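Local coordinates for protein putative glycosyl hydrolase (Parabacteroides distasonis, PDB 4QHZ) that binds magnesium and is probably a glycoside hydrolase of the 3-keto-disaccharide hydrolase family, at residues 43-54 and 238-246; 109-119 and 130-140. All coordinates share one frame; numbering follows the deposited sequence.

Contact 1: residues 43-54 and 238-246; sequences GFTAPSDAIVLF and FRNIWIREL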
loop_
_atom_site.group_PDB
_atom_site.type_symbol
_atom_site.label_atom_id
_atom_site.label_comp_id
_atom_site.label_asym_id
_atom_site.label_seq_id
_atom_site.Cartn_x
_atom_site.Cartn_y
_atom_site.Cartn_z
ATOM N N GLY C 43 -1.295 22.578 20.451
ATOM C CA GLY C 43 -1.789 21.215 20.495
ATOM C C GLY C 43 -1.275 20.459 21.702
ATOM O O GLY C 43 -1.065 21.034 22.774
ATOM N N PHE C 44 -1.089 19.157 21.534
ATOM C CA PHE C 44 -0.701 18.295 22.644
ATOM C C PHE C 44 0.761 18.471 23.018
ATOM O O PHE C 44 1.622 18.568 22.149
ATOM C CB PHE C 44 -0.956 16.836 22.287
ATOM C CG PHE C 44 -2.410 16.494 22.182
ATOM C CD1 PHE C 44 -3.179 16.345 23.328
ATOM C CD2 PHE C 44 -3.011 16.312 20.943
ATOM C CE1 PHE C 44 -4.522 16.027 23.234
ATOM C CE2 PHE C 44 -4.344 15.987 20.841
ATOM C CZ PHE C 44 -5.105 15.846 21.988
ATOM N N THR C 45 1.035 18.510 24.319
ATOM C CA THR C 45 2.403 18.435 24.828
ATOM C C THR C 45 2.851 16.968 24.834
ATOM O O THR C 45 2.081 16.073 24.467
ATOM C CB THR C 45 2.536 19.047 26.237
ATOM O OG1 THR C 45 1.790 18.269 27.181
ATOM C CG2 THR C 45 2.033 20.497 26.250
ATOM N N ALA C 46 4.099 16.726 25.228
ATOM C CA ALA C 46 4.722 15.410 25.061
ATOM C C ALA C 46 4.091 14.335 25.952
ATOM O O ALA C 46 3.899 14.558 27.139
ATOM C CB ALA C 46 6.215 15.499 25.343
ATOM N N PRO C 47 3.760 13.168 25.372
ATOM C CA PRO C 47 3.362 12.023 26.191
ATOM C C PRO C 47 4.565 11.441 26.921
ATOM O O PRO C 47 5.703 11.792 26.601
ATOM C CB PRO C 47 2.799 11.020 25.179
ATOM C CG PRO C 47 3.325 11.441 23.857
ATOM C CD PRO C 47 3.651 12.900 23.926
ATOM N N SER C 48 4.304 10.567 27.893
ATOM C CA SER C 48 5.328 10.109 28.838
ATOM C C SER C 48 6.475 9.326 28.188
ATOM O O SER C 48 7.586 9.339 28.701
ATOM C CB SER C 48 4.688 9.252 29.930
ATOM O OG SER C 48 4.048 8.119 29.366
ATOM N N ASP C 49 6.214 8.676 27.055
ATOM C CA ASP C 49 7.245 7.913 26.347
ATOM C C ASP C 49 7.915 8.697 25.209
ATOM O O ASP C 49 8.722 8.146 24.465
ATOM C CB ASP C 49 6.650 6.610 25.796
ATOM C CG ASP C 49 5.679 6.835 24.642
ATOM O OD1 ASP C 49 5.154 7.958 24.487
ATOM O OD2 ASP C 49 5.427 5.874 23.893
ATOM N N ALA C 50 7.587 9.976 25.066
ATOM C CA ALA C 50 8.160 10.785 23.989
ATOM C C ALA C 50 9.502 11.371 24.400
ATOM O O ALA C 50 9.743 11.635 25.577
ATOM C CB ALA C 50 7.205 11.898 23.598
ATOM N N ILE C 51 10.362 11.593 23.413
ATOM C CA ILE C 51 11.571 12.376 23.606
ATOM C C ILE C 51 11.210 13.852 23.451
ATOM O O ILE C 51 10.676 14.251 22.425
ATOM C CB ILE C 51 12.655 11.975 22.599
ATOM C CG1 ILE C 51 13.050 10.512 22.811
ATOM C CG2 ILE C 51 13.885 12.860 22.731
ATOM C CD1 ILE C 51 13.614 9.857 21.569
ATOM N N VAL C 52 11.478 14.652 24.481
ATOM C CA VAL C 52 11.208 16.083 24.431
ATOM C C VAL C 52 12.363 16.792 23.736
ATOM O O VAL C 52 13.444 16.915 24.307
ATOM C CB VAL C 52 11.001 16.688 25.839
ATOM C CG1 VAL C 52 10.767 18.188 25.753
ATOM C CG2 VAL C 52 9.833 16.014 26.547
ATOM N N LEU C 53 12.135 17.261 22.513
ATOM C CA LEU C 53 13.176 17.957 21.754
ATOM C C LEU C 53 13.242 19.451 22.106
ATOM O O LEU C 53 14.307 20.072 22.014
ATOM C CB LEU C 53 12.959 17.770 20.250
ATOM C CG LEU C 53 13.073 16.324 19.749
ATOM C CD1 LEU C 53 12.694 16.238 18.279
ATOM C CD2 LEU C 53 14.473 15.765 19.967
ATOM N N PHE C 54 12.102 20.023 22.488
ATOM C CA PHE C 54 12.073 21.374 23.032
ATOM C C PHE C 54 10.790 21.611 23.803
ATOM O O PHE C 54 9.699 21.341 23.291
ATOM C CB PHE C 54 12.186 22.424 21.929
ATOM C CG PHE C 54 12.277 23.829 22.452
ATOM C CD1 PHE C 54 13.470 24.315 22.946
ATOM C CD2 PHE C 54 11.160 24.652 22.481
ATOM C CE1 PHE C 54 13.564 25.602 23.449
ATOM C CE2 PHE C 54 11.243 25.940 22.984
ATOM C CZ PHE C 54 12.451 26.416 23.464
ATOM N N PHE C 238 9.832 28.613 17.078
ATOM C CA PHE C 238 9.354 27.263 17.321
ATOM C C PHE C 238 9.068 27.029 18.807
ATOM O O PHE C 238 9.678 27.665 19.666
ATOM C CB PHE C 238 10.405 26.253 16.877
ATOM C CG PHE C 238 10.628 26.202 15.389
ATOM C CD1 PHE C 238 9.838 25.397 14.588
ATOM C CD2 PHE C 238 11.646 26.932 14.804
ATOM C CE1 PHE C 238 10.044 25.336 13.226
ATOM C CE2 PHE C 238 11.856 26.880 13.445
ATOM C CZ PHE C 238 11.055 26.080 12.650
ATOM N N ARG C 239 8.155 26.107 19.099
ATOM C CA ARG C 239 7.924 25.649 20.464
ATOM C C ARG C 239 7.318 24.255 20.464
ATOM O O ARG C 239 6.902 23.747 19.423
ATOM C CB ARG C 239 6.994 26.594 21.216
ATOM C CG ARG C 239 5.536 26.441 20.819
ATOM C CD ARG C 239 4.608 27.384 21.567
ATOM N NE ARG C 239 3.210 27.070 21.275
ATOM C CZ ARG C 239 2.167 27.720 21.776
ATOM N NH1 ARG C 239 2.350 28.738 22.603
ATOM N NH2 ARG C 239 0.936 27.348 21.449
ATOM N N ASN C 240 7.282 23.644 21.646
ATOM C CA ASN C 240 6.623 22.357 21.871
ATOM C C ASN C 240 6.963 21.307 20.804
ATOM O O ASN C 240 6.105 20.892 20.025
ATOM C CB ASN C 240 5.111 22.545 21.969
ATOM C CG ASN C 240 4.387 21.281 22.423
ATOM O OD1 ASN C 240 4.986 20.386 23.023
ATOM N ND2 ASN C 240 3.097 21.206 22.141
ATOM N N ILE C 241 8.226 20.887 20.786
ATOM C CA ILE C 241 8.676 19.867 19.860
ATOM C C ILE C 241 8.914 18.569 20.620
ATOM O O ILE C 241 9.722 18.529 21.554
ATOM C CB ILE C 241 9.963 20.283 19.133
ATOM C CG1 ILE C 241 9.819 21.710 18.595
ATOM C CG2 ILE C 241 10.278 19.297 18.018
ATOM C CD1 ILE C 241 11.024 22.214 17.827
ATOM N N TRP C 242 8.216 17.510 20.221
ATOM C CA TRP C 242 8.500 16.186 20.752
ATOM C C TRP C 242 8.388 15.124 19.670
ATOM O O TRP C 242 7.781 15.337 18.626
ATOM C CB TRP C 242 7.593 15.846 21.945
ATOM C CG TRP C 242 6.112 16.002 21.735
ATOM C CD1 TRP C 242 5.356 17.082 22.063
ATOM C CD2 TRP C 242 5.204 15.021 21.214
ATOM N NE1 TRP C 242 4.035 16.851 21.759
ATOM C CE2 TRP C 242 3.915 15.588 21.242
ATOM C CE3 TRP C 242 5.357 13.721 20.723
ATOM C CZ2 TRP C 242 2.787 14.908 20.780
ATOM C CZ3 TRP C 242 4.233 13.040 20.275
ATOM C CH2 TRP C 242 2.965 13.640 20.304
ATOM N N ILE C 243 9.003 13.983 19.940
ATOM C CA ILE C 243 9.072 12.897 18.984
ATOM C C ILE C 243 8.975 11.591 19.754
ATOM O O ILE C 243 9.549 11.457 20.840
ATOM C CB ILE C 243 10.373 12.975 18.163
ATOM C CG1 ILE C 243 10.380 11.942 17.039
ATOM C CG2 ILE C 243 11.601 12.791 19.057
ATOM C CD1 ILE C 243 11.407 12.249 15.967
ATOM N N ARG C 244 8.227 10.640 19.215
ATOM C CA ARG C 244 8.219 9.299 19.796
ATOM C C ARG C 244 8.386 8.272 18.701
ATOM O O ARG C 244 7.818 8.387 17.617
ATOM C CB ARG C 244 6.959 9.043 20.633
ATOM C CG ARG C 244 5.645 9.400 19.986
ATOM C CD ARG C 244 4.525 9.402 21.015
ATOM N NE ARG C 244 4.331 8.090 21.642
ATOM C CZ ARG C 244 3.737 7.048 21.060
ATOM N NH1 ARG C 244 3.264 7.126 19.816
ATOM N NH2 ARG C 244 3.623 5.906 21.721
ATOM N N GLU C 245 9.232 7.290 18.982
ATOM C CA GLU C 245 9.617 6.314 17.986
ATOM C C GLU C 245 8.480 5.323 17.846
ATOM O O GLU C 245 7.845 4.973 18.829
ATOM C CB GLU C 245 10.919 5.630 18.392
ATOM C CG GLU C 245 12.051 6.623 18.627
ATOM C CD GLU C 245 13.405 5.961 18.759
ATOM O OE1 GLU C 245 13.892 5.395 17.762
ATOM O OE2 GLU C 245 13.984 6.012 19.863
ATOM N N LEU C 246 8.197 4.921 16.613
ATOM C CA LEU C 246 7.201 3.899 16.329
ATOM C C LEU C 246 7.902 2.617 15.868
ATOM O O LEU C 246 9.120 2.598 15.630
ATOM C CB LEU C 246 6.227 4.400 15.261
ATOM C CG LEU C 246 5.453 5.673 15.618
ATOM C CD1 LEU C 246 4.765 6.259 14.395
ATOM C CD2 LEU C 246 4.449 5.382 16.716
ATOM O OXT LEU C 246 7.282 1.566 15.715
HETATM O O HOH W 1 6.086 18.726 25.896
HETATM O O HOH W 2 9.950 7.520 21.748
HETATM O O HOH W 3 7.577 19.382 23.962
#
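Trp242 lies flat against the 43-54 loop, one face of its indole covered by two residues in a row. Ala46 CA sits over the five-membered ring and Pro47 CD over the six-membered ring, each 3.5 Å from the ring centroid; small Ala46 and compact Pro47 can come close enough for these CH-pi contacts. The side chain takes the crowded position between backbone N and carbonyl carbon (chi1 53°), which brings NE1 in the ring plane to Phe44 O at 3.0 Å, nearly straight at 172°. Asn240 ND2 reaches the same oxygen from the opposite face of its carbonyl plane. The ring of His100, in strand 97-104, meets the indole almost parallel. Replacing the indole by an alanine is likely to leave Phe44 O with one donor fewer and Ala46 and Pro47 without the ring they lie on. Farther along, Arg244 bends at chi3 and grips Asp49 side-on: NE meets OD1 at 3.0 Å and NH2 meets OD2 at 2.8 Å, while its CD lies against Pro47 CG. Beyond Val52 the register slips by one residue at a classic beta bulge, where Leu53 N and Phe54 N share Ile241 O; Leu53 CD1 packs on Ile243 CG2. Aromatic contacts, paired charges and a doubly held carbonyl fasten an irregular loop to the C-terminal strand.

Contact 2: residues 109-119 and 130-140; sequences ITGESQSRGNS and QVLDCYNNPTY. With MG (magnesium ion), chain I.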
loop_
_atom_site.group_PDB
_atom_site.type_symbol
_atom_site.label_atom_id
_atom_site.label_comp_id
_atom_site.label_asym_id
_atom_site.label_seq_id
_atom_site.Cartn_x
_atom_site.Cartn_y
_atom_site.Cartn_z
ATOM N N ILE C 109 6.334 40.073 10.008
ATOM C CA ILE C 109 6.820 39.359 8.827
ATOM C C ILE C 109 6.716 40.197 7.551
ATOM O O ILE C 109 5.772 40.966 7.367
ATOM C CB ILE C 109 6.052 38.015 8.628
ATOM C CG1 ILE C 109 6.683 37.160 7.521
ATOM C CG2 ILE C 109 4.575 38.256 8.335
ATOM C CD1 ILE C 109 8.066 36.642 7.859
ATOM N N THR C 110 7.707 40.048 6.684
ATOM C CA THR C 110 7.675 40.626 5.349
ATOM C C THR C 110 8.123 39.569 4.351
ATOM O O THR C 110 8.659 38.528 4.740
ATOM C CB THR C 110 8.596 41.852 5.225
ATOM O OG1 THR C 110 9.940 41.479 5.556
ATOM C CG2 THR C 110 8.137 42.967 6.154
ATOM N N GLY C 111 7.921 39.856 3.068
ATOM C CA GLY C 111 8.375 38.971 1.999
ATOM C C GLY C 111 7.239 38.336 1.227
ATOM O O GLY C 111 6.078 38.399 1.636
ATOM N N GLU C 112 7.588 37.708 0.109
ATOM C CA GLU C 112 6.610 37.090 -0.771
ATOM C C GLU C 112 7.040 35.698 -1.183
ATOM O O GLU C 112 8.224 35.376 -1.181
ATOM C CB GLU C 112 6.430 37.932 -2.032
ATOM C CG GLU C 112 5.749 39.267 -1.816
ATOM C CD GLU C 112 5.688 40.077 -3.098
ATOM O OE1 GLU C 112 6.745 40.586 -3.525
ATOM O OE2 GLU C 112 4.589 40.195 -3.682
ATOM N N SER C 113 6.050 34.893 -1.561
ATOM C CA SER C 113 6.265 33.555 -2.085
ATOM C C SER C 113 7.178 32.753 -1.155
ATOM O O SER C 113 6.918 32.694 0.048
ATOM C CB SER C 113 6.800 33.630 -3.526
ATOM O OG SER C 113 6.787 32.348 -4.144
ATOM N N GLN C 114 8.240 32.159 -1.692
ATOM C CA GLN C 114 9.150 31.326 -0.900
ATOM C C GLN C 114 10.049 32.116 0.057
ATOM O O GLN C 114 10.753 31.505 0.865
ATOM C CB GLN C 114 10.038 30.479 -1.822
ATOM C CG GLN C 114 9.269 29.500 -2.697
ATOM C CD GLN C 114 8.683 28.333 -1.908
ATOM O OE1 GLN C 114 9.399 27.633 -1.193
ATOM N NE2 GLN C 114 7.381 28.108 -2.053
ATOM N N SER C 115 10.016 33.448 -0.009
ATOM C CA SER C 115 10.872 34.278 0.841
ATOM C C SER C 115 10.105 34.936 1.991
ATOM O O SER C 115 10.425 36.050 2.391
ATOM C CB SER C 115 11.561 35.343 -0.017
ATOM O OG SER C 115 12.370 34.732 -0.998
ATOM N N ARG C 116 9.106 34.239 2.526
ATOM C CA ARG C 116 8.278 34.775 3.593
ATOM C C ARG C 116 8.045 33.724 4.676
ATOM O O ARG C 116 7.094 32.948 4.606
ATOM C CB ARG C 116 6.938 35.264 3.033
ATOM C CG ARG C 116 6.105 36.077 4.017
ATOM C CD ARG C 116 4.656 36.139 3.556
ATOM N NE ARG C 116 3.775 36.844 4.485
ATOM C CZ ARG C 116 3.621 38.164 4.556
ATOM N NH1 ARG C 116 4.312 38.979 3.772
ATOM N NH2 ARG C 116 2.770 38.675 5.432
ATOM N N GLY C 117 8.915 33.714 5.682
ATOM C CA GLY C 117 8.796 32.764 6.777
ATOM C C GLY C 117 9.104 31.332 6.371
ATOM O O GLY C 117 8.468 30.394 6.855
ATOM N N ASN C 118 10.090 31.165 5.491
ATOM C CA ASN C 118 10.480 29.843 5.000
ATOM C C ASN C 118 11.380 29.123 5.991
ATOM O O ASN C 118 12.446 29.625 6.353
ATOM C CB ASN C 118 11.188 29.961 3.642
ATOM C CG ASN C 118 11.305 28.628 2.902
ATOM O OD1 ASN C 118 11.330 27.545 3.501
ATOM N ND2 ASN C 118 11.383 28.705 1.583
ATOM N N SER C 119 10.926 27.958 6.444
ATOM C CA SER C 119 11.772 27.001 7.136
ATOM C C SER C 119 11.369 25.628 6.625
ATOM O O SER C 119 10.875 25.508 5.505
ATOM C CB SER C 119 11.621 27.118 8.654
ATOM O OG SER C 119 12.505 26.230 9.329
ATOM N N GLN C 130 7.519 21.310 4.145
ATOM C CA GLN C 130 7.701 22.751 4.014
ATOM C C GLN C 130 7.041 23.522 5.155
ATOM O O GLN C 130 5.934 23.199 5.584
ATOM C CB GLN C 130 7.151 23.240 2.669
ATOM C CG GLN C 130 7.202 24.748 2.438
ATOM C CD GLN C 130 8.615 25.287 2.231
ATOM O OE1 GLN C 130 9.494 25.111 3.079
ATOM N NE2 GLN C 130 8.840 25.952 1.095
ATOM N N VAL C 131 7.762 24.526 5.642
ATOM C CA VAL C 131 7.224 25.526 6.540
ATOM C C VAL C 131 7.337 26.879 5.842
ATOM O O VAL C 131 8.392 27.227 5.309
ATOM C CB VAL C 131 7.977 25.535 7.881
ATOM C CG1 VAL C 131 7.642 26.783 8.695
ATOM C CG2 VAL C 131 7.651 24.270 8.659
ATOM N N LEU C 132 6.236 27.626 5.822
ATOM C CA LEU C 132 6.163 28.887 5.089
ATOM C C LEU C 132 4.942 29.671 5.541
ATOM O O LEU C 132 3.926 29.078 5.923
ATOM C CB LEU C 132 6.079 28.620 3.589
ATOM C CG LEU C 132 6.254 29.783 2.618
ATOM C CD1 LEU C 132 7.649 30.388 2.716
ATOM C CD2 LEU C 132 5.985 29.307 1.200
ATOM N N ASP C 133 5.030 30.999 5.511
ATOM C CA ASP C 133 3.849 31.811 5.760
ATOM C C ASP C 133 3.003 31.891 4.498
ATOM O O ASP C 133 3.271 32.707 3.615
ATOM C CB ASP C 133 4.193 33.224 6.229
ATOM C CG ASP C 133 2.947 34.023 6.583
ATOM O OD1 ASP C 133 1.879 33.406 6.767
ATOM O OD2 ASP C 133 3.027 35.265 6.676
ATOM N N CYS C 134 1.966 31.062 4.431
ATOM C CA CYS C 134 1.043 31.095 3.303
ATOM C C CYS C 134 -0.313 31.709 3.690
ATOM O O CYS C 134 -1.335 31.455 3.039
ATOM C CB CYS C 134 0.892 29.686 2.728
ATOM S SG CYS C 134 2.350 29.190 1.794
ATOM N N TYR C 135 -0.308 32.529 4.743
ATOM C CA TYR C 135 -1.476 33.319 5.091
ATOM C C TYR C 135 -1.501 34.550 4.192
ATOM O O TYR C 135 -0.707 35.478 4.373
ATOM C CB TYR C 135 -1.461 33.707 6.571
ATOM C CG TYR C 135 -2.772 34.278 7.068
ATOM C CD1 TYR C 135 -3.805 33.444 7.488
ATOM C CD2 TYR C 135 -2.982 35.656 7.116
ATOM C CE1 TYR C 135 -5.008 33.964 7.942
ATOM C CE2 TYR C 135 -4.183 36.184 7.565
ATOM C CZ TYR C 135 -5.188 35.333 7.980
ATOM O OH TYR C 135 -6.379 35.854 8.427
ATOM N N ASN C 136 -2.403 34.543 3.211
ATOM C CA ASN C 136 -2.468 35.591 2.186
ATOM C C ASN C 136 -1.115 35.817 1.498
ATOM O O ASN C 136 -0.673 36.950 1.320
ATOM C CB ASN C 136 -3.011 36.904 2.774
ATOM C CG ASN C 136 -4.449 36.782 3.244
ATOM O OD1 ASN C 136 -5.280 36.167 2.575
ATOM N ND2 ASN C 136 -4.749 37.359 4.399
ATOM N N ASN C 137 -0.462 34.722 1.123
ATOM C CA ASN C 137 0.794 34.781 0.388
ATOM C C ASN C 137 0.846 33.639 -0.617
ATOM O O ASN C 137 1.211 32.513 -0.262
ATOM C CB ASN C 137 1.978 34.719 1.347
ATOM C CG ASN C 137 3.315 34.594 0.628
ATOM O OD1 ASN C 137 3.608 35.341 -0.311
ATOM N ND2 ASN C 137 4.141 33.646 1.074
ATOM N N PRO C 138 0.459 33.909 -1.869
ATOM C CA PRO C 138 0.523 32.840 -2.867
ATOM C C PRO C 138 1.965 32.443 -3.223
ATOM O O PRO C 138 2.888 33.248 -3.102
ATOM C CB PRO C 138 -0.195 33.437 -4.084
ATOM C CG PRO C 138 -0.161 34.907 -3.887
ATOM C CD PRO C 138 -0.088 35.164 -2.415
ATOM N N THR C 139 2.134 31.188 -3.622
ATOM C CA THR C 139 3.413 30.675 -4.088
ATOM C C THR C 139 3.128 29.453 -4.956
ATOM O O THR C 139 1.962 29.130 -5.206
ATOM C CB THR C 139 4.350 30.323 -2.908
ATOM O OG1 THR C 139 5.664 30.018 -3.394
ATOM C CG2 THR C 139 3.808 29.125 -2.100
ATOM N N TYR C 140 4.167 28.773 -5.428
ATOM C CA TYR C 140 3.929 27.547 -6.204
ATOM C C TYR C 140 3.382 26.478 -5.262
ATOM O O TYR C 140 3.910 26.273 -4.160
ATOM C CB TYR C 140 5.166 27.069 -6.986
ATOM C CG TYR C 140 6.511 27.069 -6.289
ATOM C CD1 TYR C 140 7.355 28.169 -6.366
ATOM C CD2 TYR C 140 6.977 25.934 -5.627
ATOM C CE1 TYR C 140 8.603 28.168 -5.757
ATOM C CE2 TYR C 140 8.224 25.920 -5.019
ATOM C CZ TYR C 140 9.035 27.034 -5.093
ATOM O OH TYR C 140 10.273 27.026 -4.509
HETATM MG MG MG I . 11.579 25.500 3.402
HETATM O O HOH W 4 0.732 36.541 6.354
HETATM O O HOH W 5 12.019 25.135 1.528
#
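Gln130 and Asn118 meet at the magnesium ion, their amide planes 79° apart; Gln130 OE1 and Asn118 OD1 each lie 2.1 Å from the metal. Ser119 O and a water join them, and Glu128 and Gln227 complete six ligands; amide oxygens are hard donors, and Glu128 adds a carboxylate. The Gln130 amide also has a partner in Gly143. Val131 pairs with Ser119 as antiparallel strand, its O taking Ser119 N, which probably steadies the liganding backbone. Leu132 turns CD1 between Ser113 O and Arg116 O, its apolar branch filling the inside of the loop. Asp133 receives Arg116 NE on OD2 at 2.8 Å, from above the carboxylate plane, while OD1 accepts Tyr135 N in an Asx turn. The extended arginine also sends NH1 to Gly111 O. Asn137 has its CG anti to the backbone N (chi1 172°), placing the amide where OD1 accepts Ser113 N at 2.8 Å and ND2 donates to Ser113 O at 3.1 Å, both on in-plane lone pairs; asparagine fits because it offers both roles. Thr139 OG1 meets Ser113 OG at 2.7 Å and accepts from Gln114 NE2. Tyr140 stacks its ring on the Gln114 amide, the planes 20° apart. Salt bridge and side-chain amide hydrogen bonds probably hold the metal-binding loop in shape.

Contact 2 is nested along the chain within the loop that contact 1 closes, and their centres stand 26 Å apart. Contact 1 joins strand 51-54 to strand 237-245, near the two ends of the family region, in the larger antiparallel sheet. Contact 2 belongs to the smaller sheet, at the start of strand 119-123 and the end of strand 127-131, where the magnesium ion is bound. They touch where Phe238 CZ lies 3.6 Å from Ser119 OG, so the strand that ends the chain also packs against a metal-binding residue. Both contacts touch the second subunit. Contact 1 thus adds strand 51-54 to its sheet, while contact 2 shapes the ion site.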